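Local coordinates for response regulator aspartate phosphatase H (Bacillus subtilis, PDB 3Q15), which dephosphorylates the sporulation phosphotransferase Spo0F and also acts on the response regulator ComA, thereby helping to separate competence and sporulation in time, at residues E18-I23 / C59-L64; K140-F145 / D169-H174. One frame throughout, in Å; residues are numbered along the deposited sequence.

Contact 1 of 2, residues E18-I23 / C59-L64; sequences EWYKMI and CFRHQL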
loop_
_atom_site.group_PDB
_atom_site.type_symbol
_atom_site.label_atom_id
_atom_site.label_comp_id
_atom_site.label_asym_id
_atom_site.label_seq_id
_atom_site.Cartn_x
_atom_site.Cartn_y
_atom_site.Cartn_z
ATOM N N GLU A 18 11.805 9.684 22.137
ATOM C CA GLU A 18 13.161 9.907 22.608
ATOM C C GLU A 18 13.169 9.878 24.126
ATOM O O GLU A 18 14.079 9.327 24.744
ATOM C CB GLU A 18 13.696 11.249 22.103
ATOM C CG GLU A 18 15.108 11.551 22.562
ATOM C CD GLU A 18 16.106 10.511 22.095
ATOM O OE1 GLU A 18 17.130 10.321 22.784
ATOM O OE2 GLU A 18 15.867 9.889 21.037
ATOM N N TRP A 19 12.143 10.484 24.716
ATOM C CA TRP A 19 11.936 10.450 26.158
ATOM C C TRP A 19 11.913 8.995 26.638
ATOM O O TRP A 19 12.582 8.637 27.610
ATOM C CB TRP A 19 10.628 11.175 26.496
ATOM C CG TRP A 19 10.233 11.151 27.940
ATOM C CD1 TRP A 19 11.007 10.784 29.003
ATOM C CD2 TRP A 19 8.954 11.501 28.478
ATOM N NE1 TRP A 19 10.288 10.888 30.170
ATOM C CE2 TRP A 19 9.020 11.327 29.872
ATOM C CE3 TRP A 19 7.752 11.951 27.912
ATOM C CZ2 TRP A 19 7.940 11.581 30.712
ATOM C CZ3 TRP A 19 6.682 12.202 28.743
ATOM C CH2 TRP A 19 6.782 12.018 30.130
ATOM N N TYR A 20 11.157 8.160 25.929
ATOM C CA TYR A 20 11.037 6.736 26.236
ATOM C C TYR A 20 12.387 6.028 26.206
ATOM O O TYR A 20 12.682 5.198 27.064
ATOM C CB TYR A 20 10.103 6.068 25.224
ATOM C CG TYR A 20 9.581 4.712 25.649
ATOM C CD1 TYR A 20 9.536 4.349 26.990
ATOM C CD2 TYR A 20 9.135 3.794 24.707
ATOM C CE1 TYR A 20 9.054 3.109 27.381
ATOM C CE2 TYR A 20 8.654 2.547 25.089
ATOM C CZ TYR A 20 8.615 2.212 26.425
ATOM O OH TYR A 20 8.139 0.980 26.809
ATOM N N LYS A 21 13.194 6.342 25.197
ATOM C CA LYS A 21 14.519 5.748 25.068
ATOM C C LYS A 21 15.365 6.001 26.314
ATOM O O LYS A 21 16.037 5.097 26.813
ATOM C CB LYS A 21 15.233 6.286 23.827
ATOM C CG LYS A 21 14.660 5.797 22.506
ATOM C CD LYS A 21 15.427 6.386 21.332
ATOM C CE LYS A 21 14.955 5.795 20.012
ATOM N NZ LYS A 21 13.487 5.951 19.839
ATOM N N MET A 22 15.331 7.231 26.815
ATOM C CA MET A 22 16.090 7.569 28.011
ATOM C C MET A 22 15.574 6.788 29.219
ATOM O O MET A 22 16.352 6.341 30.060
ATOM C CB MET A 22 16.040 9.073 28.284
ATOM C CG MET A 22 16.735 9.932 27.230
ATOM S SD MET A 22 18.473 9.517 26.951
ATOM C CE MET A 22 18.336 8.327 25.612
ATOM N N ILE A 23 14.259 6.620 29.293
ATOM C CA ILE A 23 13.645 5.860 30.374
ATOM C C ILE A 23 14.130 4.413 30.397
ATOM O O ILE A 23 14.514 3.894 31.447
ATOM C CB ILE A 23 12.107 5.878 30.263
ATOM C CG1 ILE A 23 11.571 7.271 30.601
ATOM C CG2 ILE A 23 11.492 4.836 31.186
ATOM C CD1 ILE A 23 10.072 7.409 30.439
ATOM N N CYS A 59 4.206 9.355 31.184
ATOM C CA CYS A 59 4.359 9.910 32.525
ATOM C C CYS A 59 4.336 8.799 33.573
ATOM O O CYS A 59 5.071 8.846 34.561
ATOM C CB CYS A 59 3.257 10.931 32.828
ATOM S SG CYS A 59 3.474 12.543 32.035
ATOM N N PHE A 60 3.486 7.803 33.345
ATOM C CA PHE A 60 3.343 6.685 34.270
ATOM C C PHE A 60 4.567 5.781 34.181
ATOM O O PHE A 60 5.113 5.348 35.197
ATOM C CB PHE A 60 2.065 5.900 33.954
ATOM C CG PHE A 60 1.780 4.775 34.915
ATOM C CD1 PHE A 60 1.270 5.036 36.176
ATOM C CD2 PHE A 60 2.001 3.457 34.545
ATOM C CE1 PHE A 60 1.003 4.002 37.060
ATOM C CE2 PHE A 60 1.735 2.420 35.424
ATOM C CZ PHE A 60 1.234 2.692 36.682
ATOM N N ARG A 61 4.995 5.506 32.955
ATOM C CA ARG A 61 6.179 4.694 32.720
ATOM C C ARG A 61 7.402 5.375 33.324
ATOM O O ARG A 61 8.264 4.719 33.908
ATOM C CB ARG A 61 6.372 4.464 31.220
ATOM C CG ARG A 61 7.552 3.583 30.870
ATOM C CD ARG A 61 7.491 2.246 31.594
ATOM N NE ARG A 61 8.617 1.393 31.221
ATOM C CZ ARG A 61 9.809 1.443 31.803
ATOM N NH1 ARG A 61 10.027 2.300 32.790
ATOM N NH2 ARG A 61 10.783 0.638 31.403
ATOM N N HIS A 62 7.465 6.697 33.191
ATOM C CA HIS A 62 8.551 7.482 33.767
ATOM C C HIS A 62 8.580 7.357 35.288
ATOM O O HIS A 62 9.649 7.292 35.894
ATOM C CB HIS A 62 8.421 8.952 33.363
ATOM C CG HIS A 62 9.465 9.841 33.968
ATOM N ND1 HIS A 62 10.635 10.167 33.314
ATOM C CD2 HIS A 62 9.515 10.472 35.165
ATOM C CE1 HIS A 62 11.360 10.961 34.085
ATOM N NE2 HIS A 62 10.703 11.161 35.213
ATOM N N GLN A 63 7.400 7.327 35.900
ATOM C CA GLN A 63 7.302 7.206 37.351
ATOM C C GLN A 63 7.719 5.808 37.812
ATOM O O GLN A 63 8.345 5.649 38.858
ATOM C CB GLN A 63 5.885 7.528 37.831
ATOM C CG GLN A 63 5.736 7.557 39.347
ATOM C CD GLN A 63 6.608 8.617 40.000
ATOM O OE1 GLN A 63 6.741 9.728 39.487
ATOM N NE2 GLN A 63 7.215 8.275 41.134
ATOM N N LEU A 64 7.368 4.798 37.024
ATOM C CA LEU A 64 7.803 3.436 37.305
ATOM C C LEU A 64 9.322 3.361 37.367
ATOM O O LEU A 64 9.880 2.669 38.213
ATOM C CB LEU A 64 7.273 2.466 36.246
ATOM C CG LEU A 64 5.803 2.062 36.362
ATOM C CD1 LEU A 64 5.402 1.142 35.220
ATOM C CD2 LEU A 64 5.536 1.395 37.705
HETATM O O HOH W 1 7.306 -0.038 29.282
HETATM O O HOH W 2 12.799 1.940 32.964
#
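The indole of W19 reaches across to H62 and gives its NE1-H to the imidazole atom ND1, 3.2 Å away with an angle of 160° at the hydrogen. ND1 lies close to the indole plane, but NE1 stands well above the imidazole plane, and the ring planes meet at 55°. H62 is gripped a second time through NE2, which bonds to E32 of helix 28-41; two ring nitrogens thus let one buried side chain join both neighbouring helices, as suits the three-helix bundle that forms the N-terminal domain. Here its first and third helices, 9-24 and 49-67, run nearly parallel, 17° apart. At the far edge of the indole, CH2 meets C59 SG at 3.9 Å, a sulfur-aromatic contact in the ring plane. Branched I23 serves two partners: CD1 meets CB of H62 (3.7 Å), while CG2 lies over one face of the R61 guanidinium, 3.3 Å from NH1. CG of R61, anti to the backbone N, lies 3.8 Å from CE1 of Y20, and a bend at chi2 sets the course of the chain beyond. Two waters in the guanidinium plane accept bonds from NE and NH1, linking them to Y20 OH and I23 O respectively.

Contact 2 of 2, residues K140-F145 / D169-H174; sequences KAEFHF and DIYQNH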
loop_
_atom_site.group_PDB
_atom_site.type_symbol
_atom_site.label_atom_id
_atom_site.label_comp_id
_atom_site.label_asym_id
_atom_site.label_seq_id
_atom_site.Cartn_x
_atom_site.Cartn_y
_atom_site.Cartn_z
ATOM N N LYS A 140 -8.426 -0.469 17.040
ATOM C CA LYS A 140 -8.061 -1.024 15.739
ATOM C C LYS A 140 -8.676 -0.225 14.590
ATOM O O LYS A 140 -7.996 0.093 13.615
ATOM C CB LYS A 140 -8.464 -2.499 15.636
ATOM C CG LYS A 140 -7.758 -3.417 16.633
ATOM C CD LYS A 140 -7.950 -4.885 16.262
ATOM C CE LYS A 140 -7.373 -5.824 17.317
ATOM N NZ LYS A 140 -8.155 -5.784 18.583
ATOM N N ALA A 141 -9.963 0.094 14.705
ATOM C CA ALA A 141 -10.634 0.901 13.691
ATOM C C ALA A 141 -9.926 2.238 13.512
ATOM O O ALA A 141 -9.698 2.697 12.389
ATOM C CB ALA A 141 -12.090 1.127 14.070
ATOM N N GLU A 142 -9.581 2.852 14.636
ATOM C CA GLU A 142 -8.988 4.178 14.653
ATOM C C GLU A 142 -7.667 4.185 13.886
ATOM O O GLU A 142 -7.381 5.110 13.127
ATOM C CB GLU A 142 -8.771 4.629 16.097
ATOM C CG GLU A 142 -8.733 6.132 16.281
ATOM C CD GLU A 142 -10.109 6.777 16.214
ATOM O OE1 GLU A 142 -11.107 6.059 15.983
ATOM O OE2 GLU A 142 -10.187 8.010 16.398
ATOM N N PHE A 143 -6.873 3.139 14.083
ATOM C CA PHE A 143 -5.631 2.975 13.347
ATOM C C PHE A 143 -5.881 2.876 11.844
ATOM O O PHE A 143 -5.202 3.524 11.042
ATOM C CB PHE A 143 -4.895 1.727 13.820
ATOM C CG PHE A 143 -3.771 1.322 12.918
ATOM C CD1 PHE A 143 -2.528 1.927 13.025
ATOM C CD2 PHE A 143 -3.959 0.352 11.949
ATOM C CE1 PHE A 143 -1.489 1.563 12.191
ATOM C CE2 PHE A 143 -2.927 -0.015 11.111
ATOM C CZ PHE A 143 -1.686 0.589 11.234
ATOM N N HIS A 144 -6.849 2.051 11.466
ATOM C CA HIS A 144 -7.165 1.852 10.056
ATOM C C HIS A 144 -7.680 3.129 9.398
ATOM O O HIS A 144 -7.359 3.419 8.248
ATOM C CB HIS A 144 -8.166 0.709 9.876
ATOM C CG HIS A 144 -7.575 -0.643 10.113
ATOM N ND1 HIS A 144 -6.619 -1.191 9.283
ATOM C CD2 HIS A 144 -7.795 -1.555 11.087
ATOM C CE1 HIS A 144 -6.277 -2.382 9.737
ATOM N NE2 HIS A 144 -6.975 -2.629 10.830
ATOM N N PHE A 145 -8.477 3.887 10.140
ATOM C CA PHE A 145 -9.035 5.135 9.637
ATOM C C PHE A 145 -7.947 6.171 9.371
ATOM O O PHE A 145 -7.894 6.768 8.294
ATOM C CB PHE A 145 -10.046 5.687 10.640
ATOM C CG PHE A 145 -10.661 6.993 10.232
ATOM C CD1 PHE A 145 -11.820 7.021 9.475
ATOM C CD2 PHE A 145 -10.089 8.193 10.620
ATOM C CE1 PHE A 145 -12.396 8.222 9.106
ATOM C CE2 PHE A 145 -10.659 9.401 10.252
ATOM C CZ PHE A 145 -11.815 9.413 9.493
ATOM N N ASP A 169 -16.138 -1.153 8.776
ATOM C CA ASP A 169 -16.728 -2.395 9.256
ATOM C C ASP A 169 -16.936 -2.341 10.760
ATOM O O ASP A 169 -18.030 -2.614 11.254
ATOM C CB ASP A 169 -15.836 -3.585 8.905
ATOM C CG ASP A 169 -16.301 -4.313 7.662
ATOM O OD1 ASP A 169 -16.991 -3.690 6.830
ATOM O OD2 ASP A 169 -15.977 -5.512 7.517
ATOM N N ILE A 170 -15.876 -1.988 11.482
ATOM C CA ILE A 170 -15.918 -1.916 12.936
ATOM C C ILE A 170 -16.851 -0.810 13.414
ATOM O O ILE A 170 -17.573 -0.974 14.397
ATOM C CB ILE A 170 -14.516 -1.683 13.524
ATOM C CG1 ILE A 170 -13.558 -2.773 13.050
ATOM C CG2 ILE A 170 -14.581 -1.641 15.039
ATOM C CD1 ILE A 170 -12.167 -2.643 13.609
ATOM N N TYR A 171 -16.831 0.316 12.711
ATOM C CA TYR A 171 -17.660 1.458 13.076
ATOM C C TYR A 171 -19.149 1.145 12.964
ATOM O O TYR A 171 -19.947 1.576 13.796
ATOM C CB TYR A 171 -17.308 2.667 12.211
ATOM C CG TYR A 171 -15.997 3.319 12.586
ATOM C CD1 TYR A 171 -15.645 3.495 13.916
ATOM C CD2 TYR A 171 -15.113 3.758 11.610
ATOM C CE1 TYR A 171 -14.449 4.092 14.266
ATOM C CE2 TYR A 171 -13.915 4.353 11.950
ATOM C CZ TYR A 171 -13.586 4.518 13.279
ATOM O OH TYR A 171 -12.389 5.113 13.619
ATOM N N GLN A 172 -19.516 0.400 11.926
ATOM C CA GLN A 172 -20.908 0.026 11.718
ATOM C C GLN A 172 -21.398 -0.934 12.801
ATOM O O GLN A 172 -22.592 -1.006 13.072
ATOM C CB GLN A 172 -21.111 -0.571 10.321
ATOM C CG GLN A 172 -20.966 0.446 9.194
ATOM C CD GLN A 172 -21.126 -0.177 7.819
ATOM O OE1 GLN A 172 -21.019 -1.394 7.660
ATOM N NE2 GLN A 172 -21.385 0.657 6.814
ATOM N N ASN A 173 -20.472 -1.662 13.420
ATOM C CA ASN A 173 -20.814 -2.534 14.540
ATOM C C ASN A 173 -21.046 -1.738 15.817
ATOM O O ASN A 173 -21.519 -2.272 16.819
ATOM C CB ASN A 173 -19.727 -3.588 14.768
ATOM C CG ASN A 173 -19.908 -4.809 13.891
ATOM O OD1 ASN A 173 -20.987 -5.039 13.346
ATOM N ND2 ASN A 173 -18.855 -5.608 13.760
ATOM N N HIS A 174 -20.704 -0.456 15.772
ATOM C CA HIS A 174 -20.905 0.440 16.904
ATOM C C HIS A 174 -21.687 1.668 16.456
ATOM O O HIS A 174 -21.098 2.689 16.113
ATOM C CB HIS A 174 -19.559 0.865 17.494
ATOM C CG HIS A 174 -18.740 -0.277 18.011
ATOM N ND1 HIS A 174 -17.848 -0.969 17.218
ATOM C CD2 HIS A 174 -18.689 -0.855 19.230
ATOM C CE1 HIS A 174 -17.276 -1.919 17.934
ATOM N NE2 HIS A 174 -17.766 -1.875 19.159
#
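A141 is the bump on helix 137-153 that fits the angle between I170 and Y171, consecutive residues of helix 157-172. Its CB lies 3.8 Å from CB of I170 and over one face of the Y171 ring, displaced toward the rim and 4.0 Å from the ring centroid, a CH-pi contact. So small a side chain suits the place, for CA of A141 comes within 6.0 Å of CA of I170. I170 answers with its long branch: with CG1 anti to the carbonyl carbon and the chain extended beyond it, CD1 reaches 3.7 Å from the N of A141. On the other flank the flat ring of Y171 runs beneath A141, and its hydroxyl arrives beside CB of F145. This OH donates to OE1 of E142 at 2.9 Å, meeting the carboxylate from above its plane. E142 starts out away from the partner helix, and its bend at chi2 (76°) turns the carboxylate back; OE2 forms a salt bridge with R180 of helix 178-194. F145 crosses the tyrosine at about a right angle, with CD1 4.2 Å from CE2, and makes a cation-pi contact with R180. The contact joins helix A to helix B of a tetratricopeptide-repeat hairpin, the predicted TPR 2, near the open end where the two helices are not connected, and R180 ties it to the helix that follows.

The two contacts share no helix and lie in different domains: contact 1 joins the first and third helices of the N-terminal bundle, contact 2 the two helices of a predicted repeat in the TPR domain. Their centres are about 30 Å apart and their nearest atoms about 16 Å, so neither touches the other. Contact 1 is the more deeply buried, yet the more polar, relying on an N-H...N hydrogen bond between indole and imidazole and on waters that serve an enclosed arginine. Contact 2 is partly buried and closes on aliphatic and aromatic surfaces, with its polar bond at one flank. In both, a charged side chain from a third helix completes the polar part.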